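Local coordinates for protein Cbs-cp12 (Microcystis aeruginosa PCC 7806, PDB 5NMU) that forms a hexamer of chains that fuse a pair of CBS domains to a CP12 domain, and probably takes part in redox regulation of photosynthesis, at residues A[39-44]-A[76-81]; A[16-21]-A[25-30]; A[96-99]-A[105-108]; A[81-86]-A[99-104]; A[5-10]-A[116-121]. One frame throughout, in Å; residues are numbered along the deposited sequence.

In the fold
The five contacts run through the paired CBS domains. Contact 2 closes first along the chain, and contact 1 follows about 10 Å away, centre to centre; both reach the sheet in which strands 17-18 and 38-41 are neighbours. Contacts 3 and 4 share helix 91-101 and Ala-99, with centres about 4 Å apart. Contact 5 brings the N-terminal segment 5-10 onto strand 113-119, the partner of strand 105-110 in contact 3, and so encloses the others in sequence. Contact 1 shares Pro-81 with contact 4, and its Ile-40 packs on Pro-107 and Ile-117. The two CBS domains are thus joined by both the 39-44/76-81 and the 5-10/116-121 contacts.

Contact 1: A[39-44]-A[76-81]; sequences LIVEPR and EIMAKP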
# COMPACT_ATOMS: atom_id res chain seq x y z
N LEU A 39 17.10 -15.07 8.40
CA LEU A 39 17.25 -16.48 8.68
C LEU A 39 16.16 -17.24 7.96
O LEU A 39 14.98 -16.86 7.96
CB LEU A 39 17.07 -16.79 10.16
CG LEU A 39 18.02 -16.21 11.12
CD1 LEU A 39 17.49 -16.46 12.56
CD2 LEU A 39 19.40 -16.83 10.89
N ILE A 40 16.56 -18.37 7.38
CA ILE A 40 15.60 -19.20 6.68
C ILE A 40 14.98 -20.16 7.70
O ILE A 40 15.68 -20.76 8.53
CB ILE A 40 16.28 -20.00 5.57
CG1 ILE A 40 17.00 -19.09 4.59
CG2 ILE A 40 15.27 -20.91 4.92
CD1 ILE A 40 16.16 -17.97 4.04
N VAL A 41 13.67 -20.32 7.63
CA VAL A 41 12.96 -21.21 8.53
C VAL A 41 12.88 -22.63 7.93
O VAL A 41 12.36 -22.85 6.79
CB VAL A 41 11.56 -20.70 8.79
CG1 VAL A 41 10.74 -21.75 9.56
CG2 VAL A 41 11.62 -19.35 9.53
N GLU A 42 13.26 -23.58 8.76
CA GLU A 42 13.52 -24.96 8.36
C GLU A 42 12.20 -25.69 8.04
O GLU A 42 11.34 -25.73 8.87
CB GLU A 42 14.27 -25.65 9.52
CG GLU A 42 14.62 -27.12 9.30
CD GLU A 42 15.59 -27.65 10.35
OE1 GLU A 42 15.65 -27.06 11.45
OE2 GLU A 42 16.30 -28.66 10.05
N PRO A 43 12.04 -26.26 6.83
CA PRO A 43 10.88 -27.08 6.53
C PRO A 43 10.77 -28.22 7.52
O PRO A 43 11.78 -28.78 7.92
CB PRO A 43 11.20 -27.65 5.15
CG PRO A 43 12.09 -26.61 4.53
CD PRO A 43 12.92 -26.11 5.65
N ARG A 44 9.57 -28.53 7.97
CA ARG A 44 9.43 -29.59 8.97
C ARG A 44 9.44 -31.00 8.35
O ARG A 44 9.68 -31.96 9.03
CB ARG A 44 8.18 -29.36 9.84
CG ARG A 44 8.30 -28.10 10.71
CD ARG A 44 7.15 -27.96 11.71
NE ARG A 44 5.91 -28.22 10.98
CZ ARG A 44 5.12 -27.32 10.38
NH1 ARG A 44 5.33 -25.98 10.48
NH2 ARG A 44 4.06 -27.77 9.69
N GLU A 76 5.32 -16.56 14.80
CA GLU A 76 4.42 -15.42 14.89
C GLU A 76 4.85 -14.27 13.99
O GLU A 76 4.03 -13.44 13.69
CB GLU A 76 4.27 -14.91 16.32
CG GLU A 76 3.82 -15.95 17.35
CD GLU A 76 3.94 -15.40 18.76
OE1 GLU A 76 3.18 -14.48 19.11
OE2 GLU A 76 4.83 -15.84 19.49
N ILE A 77 6.12 -14.19 13.57
CA ILE A 77 6.59 -13.06 12.75
C ILE A 77 7.07 -13.43 11.33
O ILE A 77 7.14 -12.55 10.46
CB ILE A 77 7.65 -12.20 13.48
CG1 ILE A 77 8.86 -12.98 13.89
CG2 ILE A 77 7.03 -11.59 14.75
CD1 ILE A 77 10.04 -12.11 14.29
N MET A 78 7.39 -14.70 11.10
CA MET A 78 7.96 -15.14 9.85
C MET A 78 7.00 -15.01 8.69
O MET A 78 5.79 -14.89 8.89
CB MET A 78 8.38 -16.60 9.94
CG MET A 78 7.25 -17.62 9.91
SD MET A 78 7.87 -19.23 10.38
CE MET A 78 6.33 -20.18 10.41
N ALA A 79 7.57 -15.14 7.49
CA ALA A 79 6.82 -15.29 6.27
C ALA A 79 6.94 -16.72 5.80
O ALA A 79 8.00 -17.17 5.49
CB ALA A 79 7.36 -14.34 5.20
N LYS A 80 5.85 -17.46 5.78
CA LYS A 80 5.93 -18.86 5.43
C LYS A 80 4.60 -19.18 4.84
O LYS A 80 3.62 -18.93 5.50
CB LYS A 80 6.17 -19.76 6.62
CG LYS A 80 6.29 -21.23 6.25
CD LYS A 80 6.62 -22.13 7.45
CE LYS A 80 6.53 -23.61 7.11
NZ LYS A 80 7.41 -24.39 8.02
N PRO A 81 4.55 -19.70 3.61
CA PRO A 81 5.69 -19.74 2.67
C PRO A 81 6.21 -18.36 2.30
O PRO A 81 5.52 -17.38 2.42
CB PRO A 81 5.09 -20.36 1.38
CG PRO A 81 3.60 -20.34 1.57
CD PRO A 81 3.25 -19.75 2.91
O HOH W 1 9.81 -23.69 6.74
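Val-41 and Met-78 make the apolar half of this contact. Both methyl groups of Val-41 lie against the thioether sulfur, CG2 at 3.8 Å and CG1 at 3.9 Å from Met-78 SD, and the two side chains cross at about a right angle. Met-78 starts with CG between its backbone N and carbonyl carbon (chi1 75°) and is extended beyond, which carries SD across to Val-41. Phe-137 of the second subunit packs on Met-78 as well.

The polar half is built around Lys-80. Its chain runs fully extended, CG anti to the backbone N (chi1 -178°), and brings NZ close to the segment 39-44. There a water bridges the two segments: it accepts from Lys-80 NZ at 2.8 Å and donates to Val-41 O at 2.7 Å. No direct hydrogen bond joins the segments. The main charge partner of the lysine is Asp-48, through a salt bridge to OD2, and the same carboxylate oxygen takes the backbone N-H of Arg-44.

Like charges also meet here. Arg-44 bends at chi3, and its NH1 comes within 3.6 Å of Lys-80 NZ, at a slant to the guanidinium plane. The carboxylate of Asp-48 probably makes this closeness of two cations tolerable, and Asp-140 of the second subunit forms a long, weak ion pair with Arg-44.

The contact ties strand 38-41 and the residues after it, in the first CBS domain, to the loop 76-81, which precedes helix 91-101, a join belonging to the tandem CBS-pair fold.

Contact 2: A[16-21]-A[25-30]; sequences VTIRGS and ADAVKL
Val-16 meets Leu-30 of helix 24-34, the two side chains reaching toward each other tip to tip. Val-16 CG1 lies 3.5 Å from Leu-30 CD2, tighter than an ordinary van der Waals contact, with Leu-30 CG a little behind at 4.0 Å. The valine presents this methyl because CG1 stands anti to the backbone N (chi1 -170°).

At Thr-17 the side chain turns away from the helix, and the residue contributes through its backbone: Leu-30 CD2 sits 3.9 Å from Thr-17 O, so one leucine methyl touches two successive residues.

Ile-18 points back toward the helix and spans the gap with its longer branch. With CG1 anti to the backbone N and chi2 extended at 168°, CD1 is delivered to the helix backbone, 3.6 Å from Ala-27 CA and 3.9 Å from Ala-27 CB. The small alanine lets the methyl approach the main chain itself, and Asp-26 CB borders it at 4.4 Å. Leu-39 of strand 38-41 packs on Val-16, Ile-18, Ala-27 and Leu-30 alike, completing the beta-alpha-beta unit to which these elements belong.

Next along the chain, Arg-19 forms salt bridges with Glu-42 and with Glu-143 of the second subunit. No hydrogen bond crosses between the segments 16-21 and 25-30; the helix is held to this segment by van der Waals contact of methyl groups, on a partly exposed side of the domain.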
# COMPACT_ATOMS: atom_id res chain seq x y z
N VAL A 16 22.01 -20.00 7.07
CA VAL A 16 21.70 -20.49 8.40
C VAL A 16 20.20 -20.61 8.46
O VAL A 16 19.49 -19.69 7.96
CB VAL A 16 22.06 -19.41 9.47
CG1 VAL A 16 21.98 -20.00 10.86
CG2 VAL A 16 23.45 -18.88 9.21
N THR A 17 19.71 -21.69 9.08
CA THR A 17 18.29 -21.88 9.28
C THR A 17 17.93 -21.81 10.78
O THR A 17 18.80 -21.85 11.63
CB THR A 17 17.81 -23.22 8.69
OG1 THR A 17 18.32 -24.26 9.46
CG2 THR A 17 18.30 -23.44 7.27
N ILE A 18 16.63 -21.72 11.07
CA ILE A 18 16.11 -21.80 12.45
C ILE A 18 14.73 -22.44 12.41
O ILE A 18 14.04 -22.44 11.35
CB ILE A 18 16.06 -20.39 13.11
CG1 ILE A 18 15.86 -20.48 14.63
CG2 ILE A 18 15.02 -19.49 12.46
CD1 ILE A 18 16.10 -19.18 15.33
N ARG A 19 14.32 -23.04 13.51
CA ARG A 19 12.98 -23.62 13.52
C ARG A 19 11.95 -22.53 13.80
O ARG A 19 12.26 -21.54 14.44
CB ARG A 19 12.89 -24.76 14.52
CG ARG A 19 13.85 -25.91 14.19
CD ARG A 19 13.52 -27.18 14.99
NE ARG A 19 12.26 -27.75 14.49
CZ ARG A 19 12.13 -28.45 13.35
NH1 ARG A 19 13.18 -28.73 12.56
NH2 ARG A 19 10.92 -28.90 13.01
N GLY A 20 10.76 -22.70 13.25
CA GLY A 20 9.63 -21.86 13.50
C GLY A 20 9.24 -21.75 14.97
O GLY A 20 8.71 -20.72 15.39
N SER A 21 9.50 -22.82 15.72
CA SER A 21 9.20 -22.90 17.14
C SER A 21 10.19 -22.16 18.01
O SER A 21 9.97 -22.06 19.20
CB SER A 21 9.17 -24.36 17.55
OG SER A 21 10.39 -24.97 17.19
N ALA A 25 14.10 -14.21 20.50
CA ALA A 25 15.39 -14.05 21.15
C ALA A 25 16.48 -14.97 20.60
O ALA A 25 17.65 -14.55 20.45
CB ALA A 25 15.26 -14.25 22.69
N ASP A 26 16.13 -16.23 20.35
CA ASP A 26 17.08 -17.20 19.75
C ASP A 26 17.48 -16.71 18.38
O ASP A 26 18.65 -16.72 18.02
CB ASP A 26 16.49 -18.63 19.65
CG ASP A 26 16.42 -19.37 21.00
OD1 ASP A 26 17.04 -18.93 22.00
OD2 ASP A 26 15.73 -20.43 21.05
N ALA A 27 16.49 -16.26 17.61
CA ALA A 27 16.77 -15.78 16.26
C ALA A 27 17.71 -14.60 16.34
O ALA A 27 18.65 -14.51 15.54
CB ALA A 27 15.49 -15.38 15.53
N VAL A 28 17.48 -13.70 17.31
CA VAL A 28 18.26 -12.49 17.42
C VAL A 28 19.70 -12.80 17.76
O VAL A 28 20.62 -12.20 17.19
CB VAL A 28 17.64 -11.50 18.42
CG1 VAL A 28 18.57 -10.34 18.70
CG2 VAL A 28 16.34 -10.95 17.84
N LYS A 29 19.90 -13.74 18.68
CA LYS A 29 21.23 -14.10 19.10
C LYS A 29 22.02 -14.71 17.94
O LYS A 29 23.19 -14.43 17.75
CB LYS A 29 21.14 -15.10 20.25
CG LYS A 29 22.45 -15.83 20.54
CD LYS A 29 22.55 -16.31 21.99
CE LYS A 29 21.36 -17.18 22.34
NZ LYS A 29 21.65 -18.02 23.53
N LEU A 30 21.36 -15.59 17.20
CA LEU A 30 21.95 -16.18 16.01
C LEU A 30 22.32 -15.08 15.01
O LEU A 30 23.44 -15.06 14.47
CB LEU A 30 20.99 -17.24 15.43
CG LEU A 30 21.54 -18.21 14.39
CD1 LEU A 30 22.66 -19.11 14.93
CD2 LEU A 30 20.40 -19.10 13.85

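Contact 3: A[96-99]-A[105-108]; sequences RLFA and RAPV
Between the segments 96-99 and 105-108 the closest CA atoms are those of Phe-98 and Arg-105, 7.5 Å apart, with a short connection between helix 91-101 and strand 105-110. This is a helix packed on the strand that follows it, within the second CBS domain.

Phe-98 carries nearly all of the contact from the helix. Its CG stands anti to the carbonyl carbon (chi1 -76°), which directs the ring toward the strand. The ring carbon CE1 lies 3.7 Å from Ala-106 CB, while CZ is 4.0 Å from the same methyl, which comes in at a slant. Arg-105 takes part through its main chain, since its side chain starts away from the helix; it packs on Ser-119 and makes a long, weak ion pair with Glu-55.

Around this pair the ring is enclosed by further groups: Ile-118 of the adjoining strand packs on it, and so does Tyr-60 of the third subunit. Phe-98 therefore belongs both to the interior of the domain and to a subunit interface. A serine at this position would probably leave the Ala-106 methyl without its aromatic cover and open a gap between helix and strand.

Over one face of the Phe-98 ring, displaced toward the rim, sits the backbone N of Arg-105, 3.9 Å above the ring plane and 4.0 Å from CE2.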
# COMPACT_ATOMS: atom_id res chain seq x y z
N ARG A 96 14.06 -7.45 -10.07
CA ARG A 96 12.68 -7.16 -10.45
C ARG A 96 11.69 -7.88 -9.57
O ARG A 96 10.70 -7.26 -9.18
CB ARG A 96 12.43 -7.51 -11.90
CG ARG A 96 11.04 -7.13 -12.37
CD ARG A 96 10.98 -7.29 -13.83
NE ARG A 96 9.71 -6.75 -14.31
CZ ARG A 96 9.48 -5.48 -14.66
NH1 ARG A 96 10.43 -4.54 -14.57
NH2 ARG A 96 8.26 -5.16 -15.10
N LEU A 97 11.94 -9.18 -9.29
CA LEU A 97 11.12 -9.91 -8.32
C LEU A 97 10.99 -9.15 -6.98
O LEU A 97 9.89 -9.06 -6.39
CB LEU A 97 11.75 -11.30 -8.03
CG LEU A 97 11.02 -12.26 -7.09
CD1 LEU A 97 9.63 -12.60 -7.58
CD2 LEU A 97 11.79 -13.54 -6.84
N PHE A 98 12.15 -8.72 -6.47
CA PHE A 98 12.21 -8.08 -5.16
C PHE A 98 11.41 -6.77 -5.20
O PHE A 98 10.63 -6.52 -4.30
CB PHE A 98 13.64 -7.83 -4.72
CG PHE A 98 14.37 -9.05 -4.22
CD1 PHE A 98 13.81 -10.33 -4.22
CD2 PHE A 98 15.67 -8.91 -3.79
CE1 PHE A 98 14.53 -11.43 -3.75
CE2 PHE A 98 16.40 -9.98 -3.31
CZ PHE A 98 15.84 -11.25 -3.30
N ALA A 99 11.56 -6.00 -6.28
CA ALA A 99 10.80 -4.75 -6.47
C ALA A 99 9.30 -5.00 -6.52
O ALA A 99 8.55 -4.30 -5.86
CB ALA A 99 11.26 -4.00 -7.71
N ARG A 105 15.02 -9.69 0.39
CA ARG A 105 15.77 -10.87 0.85
C ARG A 105 14.98 -12.16 0.56
O ARG A 105 13.78 -12.18 0.80
CB ARG A 105 15.81 -10.65 2.39
CG ARG A 105 16.96 -11.08 3.07
CD ARG A 105 16.91 -10.49 4.49
NE ARG A 105 17.06 -9.06 4.45
CZ ARG A 105 18.17 -8.38 4.19
NH1 ARG A 105 19.27 -9.00 3.92
NH2 ARG A 105 18.15 -7.06 4.17
N ALA A 106 15.61 -13.23 0.07
CA ALA A 106 14.90 -14.51 -0.22
C ALA A 106 15.85 -15.70 -0.14
O ALA A 106 17.03 -15.57 -0.45
CB ALA A 106 14.22 -14.46 -1.57
N PRO A 107 15.34 -16.86 0.30
CA PRO A 107 16.22 -18.05 0.17
C PRO A 107 16.41 -18.35 -1.32
O PRO A 107 15.49 -18.12 -2.11
CB PRO A 107 15.41 -19.18 0.80
CG PRO A 107 13.99 -18.74 0.62
CD PRO A 107 14.00 -17.21 0.79
N VAL A 108 17.61 -18.80 -1.65
CA VAL A 108 17.91 -19.46 -2.90
C VAL A 108 17.67 -20.97 -2.78
O VAL A 108 18.36 -21.64 -2.04
CB VAL A 108 19.32 -19.20 -3.42
CG1 VAL A 108 19.56 -19.95 -4.76
CG2 VAL A 108 19.53 -17.71 -3.62

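Contact 4: A[81-86]-A[99-104]; sequences PCVVVN and AQTRIR
Val-83 and Ile-103 form the close part of this contact. The end methyl of the isoleucine, CD1, rests against the CB-CG1 side of the valine, 3.7 Å from Val-83 CB and 3.8 Å from Val-83 CG1. Ile-103 CG1 stands between the backbone N and the carbonyl carbon (chi1 58°), and the chain is extended from there, so CD1 reaches across to the buried valine.

The other branch of Val-83 is held less closely. Its CG2 faces Thr-101 at the end of helix 91-101, with OG1 4.1 Å away, and no hydrogen bond joins the segments. That hydroxyl instead bonds to Leu-97 O, one turn back along the helix. Thr-101 of the second subunit packs on Val-83 too. Farther out, the exposed Arg-102 leaves the helix with positive phi and folds its guanidinium back on Ala-99 O through weak bonds from NE, at 3.0 Å, and NH2.

Leu-97 of helix 91-101 also packs on Val-83, and Phe-98 packs on Ile-103. Val-85, two residues along, pairs by backbone bonds with Pro-107 and Ile-109. The segment 81-86 thus runs alongside strand 105-110, with its Val-83 and Val-85 side chains against helix 91-101.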
# COMPACT_ATOMS: atom_id res chain seq x y z
N PRO A 81 4.55 -19.70 3.61
CA PRO A 81 5.69 -19.74 2.67
C PRO A 81 6.21 -18.36 2.30
O PRO A 81 5.52 -17.38 2.42
CB PRO A 81 5.09 -20.36 1.38
CG PRO A 81 3.60 -20.34 1.57
CD PRO A 81 3.25 -19.75 2.91
N CYS A 82 7.43 -18.32 1.80
CA CYS A 82 8.04 -17.08 1.38
C CYS A 82 8.36 -17.12 -0.10
O CYS A 82 8.29 -18.17 -0.70
CB CYS A 82 9.26 -16.82 2.24
SG CYS A 82 10.54 -18.01 1.96
N VAL A 83 8.63 -15.97 -0.69
CA VAL A 83 9.12 -15.86 -2.06
C VAL A 83 10.48 -16.46 -2.06
O VAL A 83 11.29 -16.14 -1.17
CB VAL A 83 9.24 -14.38 -2.50
CG1 VAL A 83 9.95 -14.22 -3.82
CG2 VAL A 83 7.87 -13.73 -2.56
N VAL A 84 10.76 -17.28 -3.07
CA VAL A 84 12.03 -17.98 -3.23
C VAL A 84 12.64 -17.63 -4.62
O VAL A 84 11.93 -17.23 -5.54
CB VAL A 84 11.87 -19.52 -3.06
CG1 VAL A 84 10.97 -19.86 -1.87
CG2 VAL A 84 11.37 -20.19 -4.33
N VAL A 85 13.95 -17.81 -4.71
CA VAL A 85 14.74 -17.49 -5.88
C VAL A 85 15.43 -18.80 -6.37
O VAL A 85 16.11 -19.46 -5.58
CB VAL A 85 15.80 -16.42 -5.54
CG1 VAL A 85 16.81 -16.25 -6.69
CG2 VAL A 85 15.13 -15.08 -5.25
N ASN A 86 15.21 -19.14 -7.67
CA ASN A 86 15.89 -20.24 -8.42
C ASN A 86 17.37 -19.84 -8.56
O ASN A 86 17.62 -18.68 -8.91
CB ASN A 86 15.18 -20.39 -9.83
CG ASN A 86 15.79 -21.45 -10.79
OD1 ASN A 86 17.02 -21.78 -10.82
ND2 ASN A 86 14.91 -21.98 -11.65
N ALA A 99 11.56 -6.00 -6.28
CA ALA A 99 10.80 -4.75 -6.47
C ALA A 99 9.30 -5.00 -6.52
O ALA A 99 8.55 -4.30 -5.86
CB ALA A 99 11.26 -4.00 -7.71
N GLN A 100 8.88 -6.04 -7.24
CA GLN A 100 7.48 -6.32 -7.45
C GLN A 100 6.79 -6.91 -6.24
O GLN A 100 5.58 -6.71 -6.10
CB GLN A 100 7.24 -7.34 -8.57
CG GLN A 100 7.52 -6.81 -9.97
CD GLN A 100 7.44 -7.91 -11.03
OE1 GLN A 100 7.33 -7.61 -12.20
NE2 GLN A 100 7.53 -9.18 -10.62
N THR A 101 7.48 -7.75 -5.49
CA THR A 101 6.94 -8.32 -4.28
C THR A 101 7.27 -7.45 -3.03
O THR A 101 6.79 -7.77 -1.98
CB THR A 101 7.38 -9.80 -4.08
OG1 THR A 101 8.79 -9.90 -3.85
CG2 THR A 101 7.02 -10.64 -5.35
N ARG A 102 8.10 -6.41 -3.16
CA ARG A 102 8.49 -5.53 -2.07
C ARG A 102 9.16 -6.30 -0.97
O ARG A 102 8.76 -6.15 0.16
CB ARG A 102 7.29 -4.77 -1.46
CG ARG A 102 6.36 -4.04 -2.44
CD ARG A 102 6.73 -2.56 -2.63
NE ARG A 102 7.37 -2.27 -3.93
CZ ARG A 102 8.19 -1.23 -4.19
NH1 ARG A 102 8.57 -0.33 -3.23
NH2 ARG A 102 8.68 -1.11 -5.44
N ILE A 103 10.14 -7.15 -1.30
CA ILE A 103 10.99 -7.79 -0.31
C ILE A 103 12.40 -7.38 -0.58
O ILE A 103 12.69 -6.81 -1.62
CB ILE A 103 10.91 -9.32 -0.32
CG1 ILE A 103 11.30 -9.86 -1.70
CG2 ILE A 103 9.51 -9.77 0.14
CD1 ILE A 103 11.29 -11.37 -1.77
N ARG A 104 13.28 -7.65 0.37
CA ARG A 104 14.70 -7.28 0.25
C ARG A 104 15.60 -8.50 0.29
O ARG A 104 16.82 -8.34 0.13
CB ARG A 104 15.06 -6.28 1.34
CG ARG A 104 14.35 -4.94 1.08
CD ARG A 104 14.09 -4.15 2.31
NE ARG A 104 13.32 -4.89 3.33
CZ ARG A 104 12.01 -4.92 3.47
NH1 ARG A 104 11.22 -4.25 2.65
NH2 ARG A 104 11.49 -5.64 4.45

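Contact 5: A[5-10]-A[116-121]; sequences LQAQEI and GIISVS
Ile-118 touches both Ala-7 and Ile-10 with a single methyl. Its CD1 lies 3.8 Å from Ala-7 CB and 3.8 Å from Ile-10 CG1, with Ile-10 CD1 at 4.0 Å. The carbonyl oxygen Ala-7 O also stands 3.8 Å from Ile-118 CD1, so the methyl fits against the short helical turn at Ala-7 to Ile-10. Ile-118 reaches there because CG1 is anti to the backbone N (chi1 -170°) and the chain continues extended. The two isoleucines pass each other at an oblique angle.

The next shell sets the shape of that turn. Glu-9 N bonds to Gln-6 O and Ile-10 N to Ala-7 O, making a short, weakly bonded helix. The Gln-6 backbone N donates to Glu-9 OE1 at 2.9 Å, meeting the anti side of the carboxylate, 17° out of its plane. Beside it, Gln-8 NE2 donates to the side-chain oxygen Gln-6 OE1 at 2.9 Å, almost in line with its C=O bond (161°).

Farther out, Val-91 and Val-94 of helix 91-101 pack on Ile-10 and Ala-7 respectively, while Val-108 packs on Ile-118. Ser-119 occupies the N-cap position of helix 120-126. The N-terminal segment thereby adds to the apolar core between helix 91-101 and strand 113-119, consistent with tandem CBS pairs, in which the start of the chain packs on the second domain.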
# COMPACT_ATOMS: atom_id res chain seq x y z
N LEU A 5 24.96 -13.23 -15.53
CA LEU A 5 25.24 -13.48 -14.11
C LEU A 5 23.97 -14.00 -13.39
O LEU A 5 22.86 -13.49 -13.62
CB LEU A 5 25.73 -12.19 -13.45
CG LEU A 5 26.35 -12.36 -12.05
CD1 LEU A 5 27.67 -13.16 -12.02
CD2 LEU A 5 26.61 -10.97 -11.51
N GLN A 6 24.15 -15.03 -12.56
CA GLN A 6 23.06 -15.73 -11.90
C GLN A 6 22.98 -15.45 -10.42
O GLN A 6 23.98 -15.16 -9.81
CB GLN A 6 23.23 -17.24 -12.04
CG GLN A 6 23.11 -17.73 -13.47
CD GLN A 6 23.30 -19.24 -13.64
OE1 GLN A 6 23.64 -19.96 -12.73
NE2 GLN A 6 23.01 -19.69 -14.79
N ALA A 7 21.78 -15.61 -9.84
CA ALA A 7 21.55 -15.52 -8.39
C ALA A 7 22.54 -16.33 -7.61
O ALA A 7 23.13 -15.82 -6.68
CB ALA A 7 20.13 -15.96 -8.04
N GLN A 8 22.76 -17.60 -7.98
CA GLN A 8 23.70 -18.41 -7.21
C GLN A 8 25.12 -17.88 -7.20
O GLN A 8 25.86 -18.13 -6.25
CB GLN A 8 23.70 -19.88 -7.63
CG GLN A 8 24.40 -20.21 -8.92
CD GLN A 8 24.07 -21.61 -9.28
OE1 GLN A 8 24.29 -22.53 -8.45
NE2 GLN A 8 23.49 -21.82 -10.49
N GLU A 9 25.50 -17.11 -8.21
CA GLU A 9 26.85 -16.54 -8.25
C GLU A 9 27.03 -15.40 -7.28
O GLU A 9 28.14 -15.14 -6.87
CB GLU A 9 27.23 -16.09 -9.66
CG GLU A 9 27.29 -17.28 -10.58
CD GLU A 9 27.53 -16.91 -12.03
OE1 GLU A 9 26.60 -16.48 -12.72
OE2 GLU A 9 28.67 -17.06 -12.48
N ILE A 10 25.97 -14.68 -6.93
CA ILE A 10 26.12 -13.53 -6.02
C ILE A 10 25.48 -13.72 -4.66
O ILE A 10 25.60 -12.86 -3.83
CB ILE A 10 25.58 -12.21 -6.68
CG1 ILE A 10 24.05 -12.23 -6.86
CG2 ILE A 10 26.30 -11.99 -8.01
CD1 ILE A 10 23.44 -10.84 -7.05
N GLY A 116 21.35 -21.10 -0.38
CA GLY A 116 21.88 -19.81 -0.02
C GLY A 116 20.75 -18.85 0.28
O GLY A 116 19.56 -19.25 0.33
N ILE A 117 21.12 -17.59 0.47
CA ILE A 117 20.18 -16.52 0.72
C ILE A 117 20.66 -15.33 -0.13
O ILE A 117 21.86 -15.06 -0.22
CB ILE A 117 20.07 -16.23 2.22
CG1 ILE A 117 18.95 -15.26 2.54
CG2 ILE A 117 21.40 -15.73 2.80
CD1 ILE A 117 18.65 -15.19 4.06
N ILE A 118 19.74 -14.66 -0.78
CA ILE A 118 20.09 -13.54 -1.65
C ILE A 118 19.27 -12.28 -1.23
O ILE A 118 18.05 -12.38 -0.98
CB ILE A 118 19.90 -13.92 -3.14
CG1 ILE A 118 20.49 -12.84 -4.05
CG2 ILE A 118 18.44 -14.12 -3.50
CD1 ILE A 118 20.65 -13.25 -5.49
N SER A 119 19.97 -11.14 -1.17
CA SER A 119 19.38 -9.88 -0.69
C SER A 119 19.71 -8.73 -1.64
O SER A 119 20.53 -8.86 -2.56
CB SER A 119 19.98 -9.50 0.65
OG SER A 119 21.30 -9.04 0.48
N VAL A 120 19.03 -7.63 -1.37
CA VAL A 120 19.30 -6.38 -2.03
C VAL A 120 20.75 -5.97 -1.92
O VAL A 120 21.28 -5.43 -2.90
CB VAL A 120 18.34 -5.24 -1.60
CG1 VAL A 120 16.98 -5.53 -2.19
CG2 VAL A 120 18.25 -5.06 -0.08
N SER A 121 21.38 -6.24 -0.77
CA SER A 121 22.80 -5.97 -0.55
C SER A 121 23.70 -6.84 -1.50
O SER A 121 24.64 -6.34 -2.09
CB SER A 121 23.19 -6.23 0.91
OG SER A 121 22.31 -5.59 1.81